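Local coordinates for conserved hypothetical protein (Bacteroides thetaiotaomicron, PDB 2FB6) that is of unknown function and folds as a small alpha/beta protein built round a parallel beta sheet, at residues Ser5-Lys19 with Trp39-Leu53. Numbering follows the deposited sequence. Where two conformers were deposited one is given.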
loop_
_atom_site.group_PDB
_atom_site.type_symbol
_atom_site.label_atom_id
_atom_site.label_comp_id
_atom_site.label_asym_id
_atom_site.label_seq_id
_atom_site.Cartn_x
_atom_site.Cartn_y
_atom_site.Cartn_z
ATOM N N SER A 5 14.862 -10.242 10.319
ATOM C CA SER A 5 13.494 -10.298 9.805
ATOM C C SER A 5 13.433 -10.572 8.313
ATOM O O SER A 5 12.493 -10.139 7.632
ATOM C CB SER A 5 12.741 -9.017 10.133
ATOM O OG SER A 5 13.330 -7.930 9.474
ATOM N N ALA A 6 14.431 -11.263 7.772
ATOM C CA ALA A 6 14.612 -11.325 6.309
ATOM C C ALA A 6 13.475 -11.997 5.521
ATOM O O ALA A 6 13.307 -11.745 4.322
ATOM C CB ALA A 6 15.959 -11.960 5.963
ATOM N N ASN A 7 12.689 -12.840 6.185
ATOM C CA ASN A 7 11.581 -13.498 5.499
ATOM C C ASN A 7 10.225 -13.145 6.097
ATOM O O ASN A 7 9.261 -13.883 5.944
ATOM C CB ASN A 7 11.784 -15.025 5.428
ATOM C CG ASN A 7 11.076 -15.657 4.225
ATOM O OD1 ASN A 7 10.450 -14.967 3.423
ATOM N ND2 ASN A 7 11.185 -16.976 4.097
ATOM N N ASP A 8 10.166 -11.983 6.747
ATOM C CA ASP A 8 9.009 -11.530 7.526
ATOM C C ASP A 8 8.229 -10.329 6.986
ATOM O O ASP A 8 7.279 -9.887 7.623
ATOM C CB ASP A 8 9.435 -11.246 8.970
ATOM C CG ASP A 8 9.720 -12.518 9.751
ATOM O OD1 ASP A 8 8.949 -13.491 9.636
ATOM O OD2 ASP A 8 10.739 -12.538 10.467
ATOM N N LYS A 9 8.644 -9.809 5.832
ATOM C CA LYS A 9 7.993 -8.639 5.220
ATOM C C LYS A 9 7.450 -8.931 3.838
ATOM O O LYS A 9 8.143 -9.506 2.985
ATOM C CB LYS A 9 8.960 -7.436 5.138
ATOM C CG LYS A 9 8.313 -6.152 4.591
ATOM C CD LYS A 9 9.297 -5.010 4.472
ATOM C CE LYS A 9 8.628 -3.737 4.007
ATOM N NZ LYS A 9 9.659 -2.715 3.649
ATOM N N LEU A 10 6.218 -8.491 3.611
ATOM C CA LEU A 10 5.646 -8.491 2.259
ATOM C C LEU A 10 5.389 -7.062 1.815
ATOM O O LEU A 10 4.853 -6.268 2.578
ATOM C CB LEU A 10 4.308 -9.239 2.246
ATOM C CG LEU A 10 3.555 -9.280 0.903
ATOM C CD1 LEU A 10 4.374 -9.995 -0.175
ATOM C CD2 LEU A 10 2.174 -9.902 1.100
ATOM N N THR A 11 5.750 -6.750 0.572
ATOM C CA THR A 11 5.422 -5.466 -0.041
ATOM C C THR A 11 4.444 -5.697 -1.184
ATOM O O THR A 11 4.589 -6.640 -1.972
ATOM C CB THR A 11 6.686 -4.774 -0.514
ATOM O OG1 THR A 11 7.421 -4.402 0.657
ATOM C CG2 THR A 11 6.376 -3.509 -1.319
ATOM N N ILE A 12 3.414 -4.857 -1.245
ATOM C CA ILE A 12 2.509 -4.907 -2.371
ATOM C C ILE A 12 2.618 -3.579 -3.098
ATOM O O ILE A 12 2.397 -2.535 -2.490
ATOM C CB ILE A 12 1.049 -5.145 -1.921
ATOM C CG1 ILE A 12 0.932 -6.504 -1.205
ATOM C CG2 ILE A 12 0.091 -5.082 -3.137
ATOM C CD1 ILE A 12 -0.385 -6.715 -0.467
ATOM N N LEU A 13 2.975 -3.626 -4.383
ATOM C CA LEU A 13 2.898 -2.444 -5.228
ATOM C C LEU A 13 1.498 -2.416 -5.838
ATOM O O LEU A 13 1.168 -3.213 -6.722
ATOM C CB LEU A 13 3.972 -2.509 -6.308
ATOM C CG LEU A 13 4.007 -1.379 -7.345
ATOM C CD1 LEU A 13 4.191 -0.000 -6.707
ATOM C CD2 LEU A 13 5.101 -1.652 -8.356
ATOM N N TRP A 14 0.662 -1.523 -5.325
ATOM C CA TRP A 14 -0.734 -1.459 -5.716
ATOM C C TRP A 14 -0.893 -0.377 -6.786
ATOM O O TRP A 14 -0.858 0.820 -6.488
ATOM C CB TRP A 14 -1.566 -1.159 -4.463
ATOM C CG TRP A 14 -3.013 -0.888 -4.680
ATOM C CD1 TRP A 14 -3.718 -0.985 -5.853
ATOM C CD2 TRP A 14 -3.952 -0.508 -3.676
ATOM N NE1 TRP A 14 -5.040 -0.639 -5.636
ATOM C CE2 TRP A 14 -5.211 -0.353 -4.307
ATOM C CE3 TRP A 14 -3.855 -0.286 -2.295
ATOM C CZ2 TRP A 14 -6.358 0.028 -3.605
ATOM C CZ3 TRP A 14 -5.004 0.114 -1.590
ATOM C CH2 TRP A 14 -6.236 0.263 -2.250
ATOM N N THR A 15 -1.054 -0.812 -8.035
ATOM C CA THR A 15 -1.265 0.117 -9.153
ATOM C C THR A 15 -2.689 0.060 -9.677
ATOM O O THR A 15 -3.167 1.027 -10.268
ATOM C CB THR A 15 -0.314 -0.156 -10.354
ATOM O OG1 THR A 15 -0.696 -1.362 -11.014
ATOM C CG2 THR A 15 1.156 -0.238 -9.911
ATOM N N THR A 16 -3.358 -1.072 -9.488
ATOM C CA THR A 16 -4.649 -1.295 -10.158
ATOM C C THR A 16 -5.784 -0.455 -9.583
ATOM O O THR A 16 -5.810 -0.160 -8.378
ATOM C CB THR A 16 -5.056 -2.788 -10.136
ATOM O OG1 THR A 16 -6.213 -2.957 -10.962
ATOM C CG2 THR A 16 -5.349 -3.292 -8.713
ATOM N N ASP A 17 -6.730 -0.085 -10.446
ATOM C CA ASP A 17 -7.977 0.488 -9.961
ATOM C C ASP A 17 -9.156 -0.462 -10.178
ATOM O O ASP A 17 -10.305 -0.038 -10.102
ATOM C CB ASP A 17 -8.245 1.878 -10.565
ATOM C CG ASP A 17 -8.383 1.858 -12.077
ATOM O OD1 ASP A 17 -8.382 0.771 -12.697
ATOM O OD2 ASP A 17 -8.537 2.969 -12.642
ATOM N N ASN A 18 -8.859 -1.746 -10.393
ATOM C CA ASN A 18 -9.913 -2.749 -10.507
ATOM C C ASN A 18 -10.463 -3.054 -9.120
ATOM O O ASN A 18 -9.774 -3.658 -8.293
ATOM C CB ASN A 18 -9.399 -4.027 -11.156
ATOM C CG ASN A 18 -10.507 -5.017 -11.398
ATOM O OD1 ASN A 18 -11.052 -5.594 -10.467
ATOM N ND2 ASN A 18 -10.869 -5.195 -12.651
ATOM N N LYS A 19 -11.691 -2.627 -8.845
ATOM C CA LYS A 19 -12.269 -2.809 -7.507
ATOM C C LYS A 19 -12.410 -4.277 -7.107
ATOM O O LYS A 19 -12.171 -4.622 -5.954
ATOM C CB LYS A 19 -13.597 -2.052 -7.371
ATOM C CG LYS A 19 -13.381 -0.541 -7.373
ATOM C CD LYS A 19 -14.681 0.252 -7.250
ATOM C CE LYS A 19 -15.298 0.115 -5.867
ATOM N NZ LYS A 19 -16.529 0.966 -5.714
ATOM N N TRP A 39 2.371 -12.654 7.834
ATOM C CA TRP A 39 3.458 -11.729 7.581
ATOM C C TRP A 39 3.553 -10.793 8.766
ATOM O O TRP A 39 2.547 -10.194 9.146
ATOM C CB TRP A 39 3.202 -10.909 6.318
ATOM C CG TRP A 39 3.265 -11.728 5.087
ATOM C CD1 TRP A 39 2.213 -12.187 4.334
ATOM C CD2 TRP A 39 4.453 -12.212 4.457
ATOM N NE1 TRP A 39 2.684 -12.924 3.278
ATOM C CE2 TRP A 39 4.056 -12.956 3.327
ATOM C CE3 TRP A 39 5.827 -12.088 4.743
ATOM C CZ2 TRP A 39 4.971 -13.583 2.487
ATOM C CZ3 TRP A 39 6.735 -12.696 3.896
ATOM C CH2 TRP A 39 6.304 -13.434 2.775
ATOM N N LYS A 40 4.742 -10.652 9.356
ATOM C CA LYS A 40 4.889 -9.741 10.491
ATOM C C LYS A 40 4.802 -8.281 10.049
ATOM O O LYS A 40 4.329 -7.428 10.798
ATOM C CB LYS A 40 6.188 -10.016 11.246
ATOM C CG LYS A 40 6.205 -11.387 11.884
ATOM C CD LYS A 40 7.492 -11.614 12.686
ATOM C CE LYS A 40 7.565 -13.048 13.210
ATOM N NZ LYS A 40 6.430 -13.322 14.120
ATOM N N HIS A 41 5.244 -8.012 8.822
ATOM C CA HIS A 41 5.267 -6.641 8.282
ATOM C C HIS A 41 4.661 -6.663 6.908
ATOM O O HIS A 41 5.026 -7.507 6.111
ATOM C CB HIS A 41 6.716 -6.133 8.191
ATOM C CG HIS A 41 7.448 -6.232 9.490
ATOM N ND1 HIS A 41 8.327 -7.253 9.774
ATOM C CD2 HIS A 41 7.383 -5.470 10.605
ATOM C CE1 HIS A 41 8.787 -7.108 11.006
ATOM N NE2 HIS A 41 8.231 -6.033 11.530
ATOM N N ILE A 42 3.754 -5.721 6.641
ATOM C CA ILE A 42 3.189 -5.578 5.300
ATOM C C ILE A 42 3.178 -4.104 4.954
ATOM O O ILE A 42 2.651 -3.276 5.710
ATOM C CB ILE A 42 1.751 -6.122 5.183
ATOM C CG1 ILE A 42 1.678 -7.605 5.620
ATOM C CG2 ILE A 42 1.227 -5.911 3.752
ATOM C CD1 ILE A 42 0.306 -8.209 5.531
ATOM N N ASN A 43 3.821 -3.784 3.839
ATOM C CA ASN A 43 3.856 -2.426 3.317
ATOM C C ASN A 43 3.149 -2.373 1.967
ATOM O O ASN A 43 3.424 -3.204 1.098
ATOM C CB ASN A 43 5.309 -1.972 3.133
ATOM C CG ASN A 43 5.414 -0.558 2.584
ATOM O OD1 ASN A 43 6.023 -0.325 1.532
ATOM N ND2 ASN A 43 4.830 0.396 3.296
ATOM N N ILE A 44 2.267 -1.392 1.795
ATOM C CA ILE A 44 1.545 -1.239 0.537
ATOM C C ILE A 44 1.934 0.094 -0.075
ATOM O O ILE A 44 1.907 1.112 0.606
ATOM C CB ILE A 44 0.007 -1.314 0.741
ATOM C CG1 ILE A 44 -0.382 -2.686 1.354
ATOM C CG2 ILE A 44 -0.711 -1.055 -0.616
ATOM C CD1 ILE A 44 -1.838 -2.860 1.640
ATOM N N ILE A 45 2.316 0.060 -1.349
ATOM C CA ILE A 45 2.705 1.263 -2.089
ATOM C C ILE A 45 1.577 1.603 -3.066
ATOM O O ILE A 45 1.254 0.809 -3.940
ATOM C CB ILE A 45 4.000 1.039 -2.900
ATOM C CG1 ILE A 45 5.147 0.540 -2.004
ATOM C CG2 ILE A 45 4.365 2.326 -3.649
ATOM C CD1 ILE A 45 6.288 -0.053 -2.823
ATOM N N LEU A 46 0.989 2.781 -2.892
ATOM C CA LEU A 46 -0.037 3.279 -3.805
ATOM C C LEU A 46 0.617 4.102 -4.899
ATOM O O LEU A 46 1.173 5.164 -4.634
ATOM C CB LEU A 46 -1.028 4.161 -3.051
ATOM C CG LEU A 46 -2.048 3.444 -2.185
ATOM C CD1 LEU A 46 -2.831 4.438 -1.363
ATOM C CD2 LEU A 46 -2.984 2.662 -3.079
ATOM N N TRP A 47 0.551 3.630 -6.142
ATOM C CA TRP A 47 1.268 4.314 -7.212
ATOM C C TRP A 47 0.618 3.936 -8.528
ATOM O O TRP A 47 0.630 2.767 -8.899
ATOM C CB TRP A 47 2.732 3.850 -7.194
ATOM C CG TRP A 47 3.686 4.673 -8.009
ATOM C CD1 TRP A 47 3.385 5.552 -9.010
ATOM C CD2 TRP A 47 5.107 4.647 -7.909
ATOM N NE1 TRP A 47 4.540 6.085 -9.535
ATOM C CE2 TRP A 47 5.611 5.553 -8.863
ATOM C CE3 TRP A 47 6.011 3.963 -7.080
ATOM C CZ2 TRP A 47 6.984 5.774 -9.036
ATOM C CZ3 TRP A 47 7.378 4.197 -7.247
ATOM C CH2 TRP A 47 7.842 5.090 -8.203
ATOM N N GLY A 48 0.084 4.928 -9.243
ATOM C CA GLY A 48 -0.616 4.671 -10.515
ATOM C C GLY A 48 -2.103 4.928 -10.403
ATOM O O GLY A 48 -2.520 5.782 -9.630
ATOM N N ALA A 49 -2.904 4.179 -11.167
ATOM C CA ALA A 49 -4.361 4.387 -11.230
ATOM C C ALA A 49 -5.012 4.266 -9.839
ATOM O O ALA A 49 -5.988 4.949 -9.520
ATOM C CB ALA A 49 -4.979 3.404 -12.227
ATOM N N SER A 50 -4.422 3.423 -9.004
ATOM C CA SER A 50 -4.890 3.238 -7.634
ATOM C C SER A 50 -4.978 4.508 -6.788
ATOM O O SER A 50 -5.822 4.600 -5.898
ATOM C CB SER A 50 -3.976 2.253 -6.924
ATOM O OG SER A 50 -2.651 2.756 -6.926
ATOM N N VAL A 51 -4.096 5.472 -7.050
ATOM C CA VAL A 51 -4.075 6.689 -6.254
ATOM C C VAL A 51 -5.376 7.474 -6.448
ATOM O O VAL A 51 -5.969 7.959 -5.480
ATOM C CB VAL A 51 -2.840 7.556 -6.588
ATOM C CG1 VAL A 51 -2.948 8.929 -5.922
ATOM C CG2 VAL A 51 -1.570 6.872 -6.103
ATOM N N LYS A 52 -5.835 7.535 -7.696
ATOM C CA LYS A 52 -7.116 8.179 -8.017
ATOM C C LYS A 52 -8.273 7.408 -7.392
ATOM O O LYS A 52 -9.207 8.009 -6.861
ATOM C CB LYS A 52 -7.323 8.291 -9.529
ATOM C CG LYS A 52 -6.524 9.392 -10.179
ATOM C CD LYS A 52 -6.938 9.576 -11.633
ATOM C CE LYS A 52 -5.949 10.453 -12.375
ATOM N NZ LYS A 52 -6.245 10.505 -13.838
ATOM N N LEU A 53 -8.211 6.076 -7.436
ATOM C CA LEU A 53 -9.266 5.263 -6.838
ATOM C C LEU A 53 -9.410 5.527 -5.334
ATOM O O LEU A 53 -10.509 5.746 -4.822
ATOM C CB LEU A 53 -9.027 3.773 -7.101
ATOM C CG LEU A 53 -10.028 2.837 -6.424
ATOM C CD1 LEU A 53 -11.420 3.004 -7.059
ATOM C CD2 LEU A 53 -9.513 1.401 -6.507
HETATM O O HOH W 1 6.282 -13.196 8.873
HETATM O O HOH W 2 -8.331 5.202 -11.162
#
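Strands 9-14 and 41-46 are the two parallel strands of a beta-alpha-beta unit, linked by helix 19-36 and lying side by side in the sheet from Lys9 beside His41 to Trp14 beside Leu46. Even-numbered residues of strand 9-14 (Leu10, Ile12, Trp14) give their backbone N-H and C=O to the partner, as in Ile12 N to Asn43 O (2.9 Å) and Ile45 N to Ile12 O (2.8 Å). Beta-branched Ile12 and Ile44 suit these extended backbones and pack on the face shared with Leu10. An indole marks each end of this face: that of Trp39 reaches across to Leu10, that of Trp14 projects outward. CB of Leu10 sits over the five-membered ring of Trp39, 3.8 Å from its centroid, a CH-pi contact. Trp14 has CG anti to the backbone N (chi1 173°), so the ring stands out from the sheet, roughly perpendicular to the strands; CB of Ser50 covers one face, 3.6 Å from the five-membered ring centroid, while CG2 of Ile44 meets the edge at CE3. Its NE1 donates to Thr16 O (2.9 Å), tying down the turn after the strand. Ser50 OG (2.7 Å) and Trp47 N (3.2 Å) reach Trp14 O from opposite faces of the carbonyl plane, so the residue past strand 41-46 and the first turn of helix 49-56 share one acceptor. Replacing Trp14 by an alanine would probably open a gap beside Ser50 and Ile44 and leave Thr16 O without its indole donor. Gly48, at phi 111°, makes the turn into helix 49-56, where a CB would jam against the preceding carbonyl. On the other sheet face, CD1 of Leu13 packs on CG2 of Ile45, and Lys9 salt-bridges Glu112. Strands 113-116 and 73-77 flank the pair, while helices 19-36 and 58-70 cover Trp14.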